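Local coordinates for protein superoxide dismutase [Fe] (Sulfolobus solfataricus, PDB 1WB7) that catalyses the disproportionation of superoxide radicals to hydrogen peroxide and dioxygen, using one iron ion in each subunit of a homotetramer, at residues P15-I18 and D19-E22; H33-G36 and H37-F41; A85-W88 and E89-P93. The protein carries 1 engineered substitution. All blocks are in the same frame, centred on the assembly; numbering follows the deposited sequence.

Interaction 1 of 3, residues P15-I18 and D19-E22; sequences PYKI and DALE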
loop_
_atom_site.group_PDB
_atom_site.type_symbol
_atom_site.label_atom_id
_atom_site.label_comp_id
_atom_site.label_asym_id
_atom_site.label_seq_id
_atom_site.Cartn_x
_atom_site.Cartn_y
_atom_site.Cartn_z
ATOM N N PRO A 15 -22.599 19.403 10.300
ATOM C CA PRO A 15 -23.367 20.460 9.624
ATOM C C PRO A 15 -24.881 20.312 9.727
ATOM O O PRO A 15 -25.628 21.188 9.286
ATOM C CB PRO A 15 -22.904 20.358 8.168
ATOM C CG PRO A 15 -21.623 19.540 8.235
ATOM C CD PRO A 15 -21.918 18.553 9.313
ATOM N N TYR A 16 -25.328 19.201 10.301
ATOM C CA TYR A 16 -26.751 18.926 10.434
ATOM C C TYR A 16 -26.976 17.926 11.553
ATOM O O TYR A 16 -26.024 17.448 12.170
ATOM C CB TYR A 16 -27.289 18.367 9.112
ATOM C CG TYR A 16 -26.264 17.542 8.357
ATOM C CD1 TYR A 16 -25.846 16.296 8.835
ATOM C CD2 TYR A 16 -25.659 18.041 7.199
ATOM C CE1 TYR A 16 -24.846 15.571 8.182
ATOM C CE2 TYR A 16 -24.660 17.326 6.541
ATOM C CZ TYR A 16 -24.257 16.096 7.042
ATOM O OH TYR A 16 -23.242 15.409 6.417
ATOM N N LYS A 17 -28.239 17.623 11.820
ATOM C CA LYS A 17 -28.595 16.669 12.859
ATOM C C LYS A 17 -28.147 15.302 12.361
ATOM O O LYS A 17 -27.976 15.111 11.158
ATOM C CB LYS A 17 -30.109 16.673 13.087
ATOM C CG LYS A 17 -30.740 18.058 13.264
ATOM C CD LYS A 17 -31.340 18.600 11.948
ATOM C CE LYS A 17 -30.270 19.021 10.933
ATOM N NZ LYS A 17 -30.811 19.396 9.591
ATOM N N ILE A 18 -27.971 14.349 13.274
ATOM C CA ILE A 18 -27.519 13.016 12.890
ATOM C C ILE A 18 -28.528 12.223 12.055
ATOM O O ILE A 18 -28.169 11.229 11.418
ATOM C CB ILE A 18 -27.130 12.170 14.126
ATOM C CG1 ILE A 18 -28.343 11.980 15.037
ATOM C CG2 ILE A 18 -25.988 12.842 14.877
ATOM C CD1 ILE A 18 -28.083 11.049 16.210
ATOM N N ASP A 19 -29.781 12.660 12.042
ATOM C CA ASP A 19 -30.813 11.969 11.274
ATOM C C ASP A 19 -31.164 12.708 9.984
ATOM O O ASP A 19 -32.013 12.261 9.210
ATOM C CB ASP A 19 -32.069 11.811 12.131
ATOM C CG ASP A 19 -32.673 13.149 12.535
ATOM O OD1 ASP A 19 -32.003 14.194 12.368
ATOM O OD2 ASP A 19 -33.821 13.149 13.032
ATOM N N ALA A 20 -30.497 13.830 9.749
ATOM C CA ALA A 20 -30.762 14.642 8.569
ATOM C C ALA A 20 -30.576 13.916 7.245
ATOM O O ALA A 20 -31.169 14.302 6.242
ATOM C CB ALA A 20 -29.884 15.893 8.596
ATOM N N LEU A 21 -29.768 12.861 7.236
ATOM C CA LEU A 21 -29.507 12.145 5.992
ATOM C C LEU A 21 -30.407 10.948 5.715
ATOM O O LEU A 21 -30.274 10.292 4.683
ATOM C CB LEU A 21 -28.033 11.728 5.934
ATOM C CG LEU A 21 -27.050 12.898 6.090
ATOM C CD1 LEU A 21 -25.624 12.421 5.839
ATOM C CD2 LEU A 21 -27.414 14.011 5.115
ATOM N N GLU A 22 -31.325 10.657 6.629
ATOM C CA GLU A 22 -32.245 9.545 6.421
ATOM C C GLU A 22 -33.161 9.881 5.247
ATOM O O GLU A 22 -33.437 11.045 4.983
ATOM C CB GLU A 22 -33.081 9.303 7.678
ATOM C CG GLU A 22 -32.783 7.983 8.357
ATOM C CD GLU A 22 -32.659 8.132 9.853
ATOM O OE1 GLU A 22 -32.425 7.118 10.541
ATOM O OE2 GLU A 22 -32.789 9.271 10.341
HETATM O O HOH W 1 -29.092 10.771 8.776
#

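Interaction 2 of 3, residues H33-G36 and H37-F41; sequences HYNG and HHKGF. Engineered in segment 37-41: Phe41 (natural residue Tyr). With FE (Fe (III) ion), chain C.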
loop_
_atom_site.group_PDB
_atom_site.type_symbol
_atom_site.label_atom_id
_atom_site.label_comp_id
_atom_site.label_asym_id
_atom_site.label_seq_id
_atom_site.Cartn_x
_atom_site.Cartn_y
_atom_site.Cartn_z
ATOM N N HIS A 33 -20.504 7.206 13.431
ATOM C CA HIS A 33 -19.554 7.581 12.395
ATOM C C HIS A 33 -18.869 8.900 12.752
ATOM O O HIS A 33 -17.668 9.063 12.551
ATOM C CB HIS A 33 -20.279 7.706 11.054
ATOM C CG HIS A 33 -19.373 7.607 9.868
ATOM N ND1 HIS A 33 -19.847 7.513 8.577
ATOM C CD2 HIS A 33 -18.023 7.570 9.776
ATOM C CE1 HIS A 33 -18.828 7.422 7.742
ATOM N NE2 HIS A 33 -17.711 7.454 8.443
ATOM N N TYR A 34 -19.643 9.835 13.295
ATOM C CA TYR A 34 -19.117 11.144 13.682
ATOM C C TYR A 34 -18.538 11.130 15.098
ATOM O O TYR A 34 -17.356 11.431 15.304
ATOM C CB TYR A 34 -20.231 12.195 13.591
ATOM C CG TYR A 34 -19.845 13.564 14.103
ATOM C CD1 TYR A 34 -18.952 14.368 13.396
ATOM C CD2 TYR A 34 -20.351 14.045 15.308
ATOM C CE1 TYR A 34 -18.570 15.612 13.870
ATOM C CE2 TYR A 34 -19.973 15.295 15.797
ATOM C CZ TYR A 34 -19.082 16.073 15.070
ATOM O OH TYR A 34 -18.696 17.306 15.545
ATOM N N ASN A 35 -19.368 10.773 16.071
ATOM C CA ASN A 35 -18.934 10.753 17.468
ATOM C C ASN A 35 -17.956 9.650 17.824
ATOM O O ASN A 35 -17.238 9.756 18.818
ATOM C CB ASN A 35 -20.147 10.672 18.391
ATOM C CG ASN A 35 -21.021 11.888 18.285
ATOM O OD1 ASN A 35 -20.571 13.004 18.531
ATOM N ND2 ASN A 35 -22.273 11.688 17.900
ATOM N N GLY A 36 -17.926 8.593 17.018
ATOM C CA GLY A 36 -17.012 7.499 17.288
ATOM C C GLY A 36 -15.795 7.507 16.380
ATOM O O GLY A 36 -14.676 7.752 16.824
ATOM N N HIS A 37 -16.017 7.250 15.098
ATOM C CA HIS A 37 -14.927 7.203 14.133
ATOM C C HIS A 37 -14.184 8.523 13.899
ATOM O O HIS A 37 -12.966 8.586 14.070
ATOM C CB HIS A 37 -15.452 6.651 12.806
ATOM C CG HIS A 37 -15.870 5.216 12.882
ATOM N ND1 HIS A 37 -14.968 4.175 12.873
ATOM C CD2 HIS A 37 -17.095 4.651 13.002
ATOM C CE1 HIS A 37 -15.617 3.030 12.984
ATOM N NE2 HIS A 37 -16.910 3.290 13.064
ATOM N N HIS A 38 -14.896 9.578 13.517
ATOM C CA HIS A 38 -14.223 10.853 13.262
ATOM C C HIS A 38 -13.497 11.372 14.504
ATOM O O HIS A 38 -12.334 11.772 14.433
ATOM C CB HIS A 38 -15.219 11.900 12.748
ATOM C CG HIS A 38 -14.571 13.130 12.192
ATOM N ND1 HIS A 38 -15.272 14.087 11.488
ATOM C CD2 HIS A 38 -13.289 13.563 12.236
ATOM C CE1 HIS A 38 -14.451 15.054 11.122
ATOM N NE2 HIS A 38 -13.241 14.761 11.564
ATOM N N LYS A 39 -14.179 11.364 15.644
ATOM C CA LYS A 39 -13.561 11.823 16.881
ATOM C C LYS A 39 -12.307 10.991 17.169
ATOM O O LYS A 39 -11.305 11.510 17.660
ATOM C CB LYS A 39 -14.553 11.698 18.039
ATOM C CG LYS A 39 -14.034 12.221 19.375
ATOM C CD LYS A 39 -15.173 12.306 20.386
ATOM C CE LYS A 39 -16.261 13.257 19.891
ATOM N NZ LYS A 39 -17.479 13.281 20.756
ATOM N N GLY A 40 -12.364 9.699 16.855
ATOM C CA GLY A 40 -11.214 8.842 17.081
ATOM C C GLY A 40 -9.987 9.284 16.299
ATOM O O GLY A 40 -8.856 9.143 16.771
ATOM N N PHE A 41 -10.202 9.829 15.104
ATOM C CA PHE A 41 -9.093 10.281 14.263
ATOM C C PHE A 41 -8.465 11.553 14.787
ATOM O O PHE A 41 -7.247 11.712 14.762
ATOM C CB PHE A 41 -9.567 10.490 12.825
ATOM C CG PHE A 41 -9.973 9.226 12.147
ATOM C CD1 PHE A 41 -9.065 8.179 12.010
ATOM C CD2 PHE A 41 -11.270 9.054 11.686
ATOM C CE1 PHE A 41 -9.448 6.972 11.427
ATOM C CE2 PHE A 41 -11.667 7.852 11.103
ATOM C CZ PHE A 41 -10.757 6.812 10.974
HETATM FE FE FE C . -15.780 6.872 7.672
HETATM O O HOH W 2 -13.773 6.030 6.714
#

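Interaction 3 of 3, residues A85-W88 and E89-P93; sequences ALYW and ENMAP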
loop_
_atom_site.group_PDB
_atom_site.type_symbol
_atom_site.label_atom_id
_atom_site.label_comp_id
_atom_site.label_asym_id
_atom_site.label_seq_id
_atom_site.Cartn_x
_atom_site.Cartn_y
_atom_site.Cartn_z
ATOM N N ALA A 85 -14.112 15.186 7.576
ATOM C CA ALA A 85 -14.548 16.575 7.655
ATOM C C ALA A 85 -15.071 17.012 6.288
ATOM O O ALA A 85 -16.032 17.769 6.195
ATOM C CB ALA A 85 -13.389 17.472 8.086
ATOM N N LEU A 86 -14.428 16.543 5.225
ATOM C CA LEU A 86 -14.870 16.881 3.881
ATOM C C LEU A 86 -16.164 16.137 3.586
ATOM O O LEU A 86 -17.088 16.677 2.979
ATOM C CB LEU A 86 -13.814 16.481 2.850
ATOM C CG LEU A 86 -12.521 17.289 2.801
ATOM C CD1 LEU A 86 -11.631 16.712 1.726
ATOM C CD2 LEU A 86 -12.829 18.764 2.515
ATOM N N TYR A 87 -16.215 14.888 4.030
ATOM C CA TYR A 87 -17.369 14.024 3.825
ATOM C C TYR A 87 -18.662 14.628 4.367
ATOM O O TYR A 87 -19.668 14.673 3.660
ATOM C CB TYR A 87 -17.085 12.677 4.484
ATOM C CG TYR A 87 -18.176 11.641 4.344
ATOM C CD1 TYR A 87 -18.608 11.210 3.088
ATOM C CD2 TYR A 87 -18.730 11.044 5.477
ATOM C CE1 TYR A 87 -19.562 10.200 2.969
ATOM C CE2 TYR A 87 -19.681 10.037 5.369
ATOM C CZ TYR A 87 -20.090 9.617 4.118
ATOM O OH TYR A 87 -21.005 8.598 4.025
ATOM N N TRP A 88 -18.637 15.095 5.617
ATOM C CA TRP A 88 -19.823 15.689 6.243
ATOM C C TRP A 88 -20.315 16.908 5.469
ATOM O O TRP A 88 -21.512 17.054 5.229
ATOM C CB TRP A 88 -19.527 16.128 7.682
ATOM C CG TRP A 88 -18.967 15.067 8.552
ATOM C CD1 TRP A 88 -17.885 15.178 9.377
ATOM C CD2 TRP A 88 -19.431 13.717 8.675
ATOM N NE1 TRP A 88 -17.642 13.981 10.001
ATOM C CE2 TRP A 88 -18.575 13.065 9.587
ATOM C CE3 TRP A 88 -20.483 12.993 8.098
ATOM C CZ2 TRP A 88 -18.737 11.718 9.940
ATOM C CZ3 TRP A 88 -20.644 11.650 8.449
ATOM C CH2 TRP A 88 -19.775 11.031 9.361
ATOM N N GLU A 89 -19.382 17.782 5.093
ATOM C CA GLU A 89 -19.717 18.999 4.362
ATOM C C GLU A 89 -20.097 18.722 2.912
ATOM O O GLU A 89 -20.693 19.568 2.250
ATOM C CB GLU A 89 -18.538 19.974 4.385
ATOM C CG GLU A 89 -18.170 20.533 5.749
ATOM C CD GLU A 89 -19.269 21.389 6.366
ATOM O OE1 GLU A 89 -20.023 22.047 5.609
ATOM O OE2 GLU A 89 -19.367 21.417 7.615
ATOM N N ASN A 90 -19.753 17.539 2.417
ATOM C CA ASN A 90 -20.063 17.198 1.032
ATOM C C ASN A 90 -21.465 16.620 0.903
ATOM O O ASN A 90 -21.904 16.272 -0.195
ATOM C CB ASN A 90 -19.041 16.196 0.488
ATOM C CG ASN A 90 -18.980 16.196 -1.023
ATOM O OD1 ASN A 90 -18.920 15.141 -1.659
ATOM N ND2 ASN A 90 -18.984 17.390 -1.612
ATOM N N MET A 91 -22.163 16.506 2.030
ATOM C CA MET A 91 -23.520 15.982 2.021
ATOM C C MET A 91 -24.490 16.969 2.669
ATOM O O MET A 91 -24.078 17.893 3.367
ATOM C CB MET A 91 -23.585 14.638 2.754
ATOM C CG MET A 91 -22.756 13.542 2.111
ATOM S SD MET A 91 -22.977 11.959 2.925
ATOM C CE MET A 91 -22.144 12.284 4.507
ATOM N N ALA A 92 -25.781 16.761 2.433
ATOM C CA ALA A 92 -26.808 17.632 2.984
ATOM C C ALA A 92 -28.146 16.904 2.933
ATOM O O ALA A 92 -28.365 16.063 2.064
ATOM C CB ALA A 92 -26.882 18.935 2.175
ATOM N N PRO A 93 -29.060 17.216 3.865
ATOM C CA PRO A 93 -30.362 16.539 3.847
ATOM C C PRO A 93 -31.023 16.661 2.477
ATOM O O PRO A 93 -30.829 17.660 1.780
ATOM C CB PRO A 93 -31.143 17.255 4.948
ATOM C CG PRO A 93 -30.504 18.621 4.999
ATOM C CD PRO A 93 -29.037 18.295 4.866
#

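Interaction 1 of 3, residues P15-I18 and D19-E22
Apolar contacts join Tyr16 to Ala20 and Leu21, the residues four and five places further on. CB of Tyr16 touches CB of Ala20 at 3.6 Å, and the Leu21 side chain crosses the phenol at about a right angle: CD2 lies over one ring face, offset toward the rim, while CD1 reaches CE1 of Tyr16 at 4.0 Å. CD of Pro15 lies over the centre of the opposite face, so the phenol is sandwiched. Bends at chi2 (97°) and chi3 fold the Lys17 chain back, laying NZ 3.8 Å from CB of Ala20.

The backbone supplies the polar contacts. Lys17 to Ala20 is a type I beta turn, closed by a hydrogen bond from Ala20 N to Lys17 O (3.2 Å). A second type I turn, Asp19 to Glu22, follows directly. One water donates to Ile18 O (2.8 Å) and accepts a weak bond from Leu21 N (2.7 Å), bridging the two turns.

The double turn precedes helix 27-57, whose Ile30 meets Ile18 and Leu21. Tyr16 OH is hydrogen-bonded to Trp88 O in the last turn of helix 67-89.

Interaction 2 of 3, residues H33-G36 and H37-F41
The iron site of the superoxide dismutase draws its first histidine from helix 27-57, where His33 and His37 lie one turn apart. NE2 of His33 binds the iron at 2.2 Å; His84, Asp170, His174 and a water complete the coordination. CB of His37 sits at the edge of the His33 imidazole, 4.1 Å from CD2, and the two ring planes are nearly perpendicular (89°). With CG beside its backbone N (chi1 -67°), the His37 ring brings an edge to CA of His33.

The helix widens here into a pi-type turn: His38 N bonds to His33 O at 3.0 Å and Lys39 N to Tyr34 O at 3.2 Å, before Gly40 N returns to the i-to-i+4 pattern with Gly36 O. The Lys39 chain, bent at chi3, crosses back over the preceding turn, its CD 3.6 Å from Asn35 O and its NZ loosely placed 3.8 Å from Asn35 OD1; Asn35 ND2 is hydrogen-bonded to Asp31 OD2. An alanine in place of this lysine is likely to leave the Asn35 carbonyl without its aliphatic cover and Asn35 OD1 without the nearby positive charge.

Both ring nitrogens of His38 are hydrogen-bonded, to Trp88 and His81. The His37 ring stacks on the ligand His174 while its NE2 bonds Tyr177 OH of the second subunit, so the turn carrying His33 also reaches the interface.

Interaction 3 of 3, residues A85-W88 and E89-P93
The C-terminal end of helix 67-89, the second long helix of the alpha-hairpin domain, gives way here to an extended loop, and a Met-aromatic contact packs the loop back against the last helical turn. Met91 lays its methyl group over the Tyr87 ring: CE is 3.4 Å from the ring centroid and only 15° off the normal, a CH-pi contact close to the centre of the face. SD follows more obliquely, 4.3 Å from the same centroid. The thioether gets there because its chain is extended at chi2 and then bends at chi3 (-70°), turning the methyl inward over the phenol. The same methyl also meets the indole, with CE of Met91 4.0 Å from CE3 of Trp88. The Trp88 and Met91 side chains run side by side in the same direction, and CD2 of Tyr87 covers part of one indole face.

In the backbone, Asn90 N lies between two carbonyls, bonding to Tyr87 O at 3.1 Å and weakly to Leu86 O at 2.9 Å. Met91 N makes another weak bond, to Trp88 O at 3.3 Å. Glu89 folds its CG against Ala85 O (3.5 Å), covering that carbonyl with aliphatic carbon.

Beyond the segments, Asn90 OD1 accepts from Ile168 N, joining the residue just after the helix to strand 165-170. Tyr87 OH is hydrogen-bonded to Tyr187 OH, and Trp88 NE1 pairs with His38 ND1.

The aromatic pair lies beside the metal site: Tyr87 touches the iron ligand Asp170, and Trp88 meets the ligand His33 edge-to-face. Met91 thus probably steadies the Tyr87 ring from one face, in what is consistent with a second shell, while hydrogen bonds elsewhere fix the phenol hydroxyl and the indole N-H.

Overall arrangement
From the N terminus, interaction 1 folds the loop into two successive turns before helix 27-57. Interaction 2 lies within that helix, and interaction 3 follows at the exit of helix 67-89. The three are in series, none nested or crossed, and each is local, so the parts of the fold they belong to meet through contacts between them. Interactions 1 and 3 touch, with Pro15 against Glu89 and Ala20 against Pro93, bringing the N-terminal loop to the loop leaving the second helix. Interactions 2 and 3 pair the hairpin helices beside the iron, where His33 also packs on Tyr87. Interactions 1 and 2 come within about 5 Å at their nearest atoms without touching.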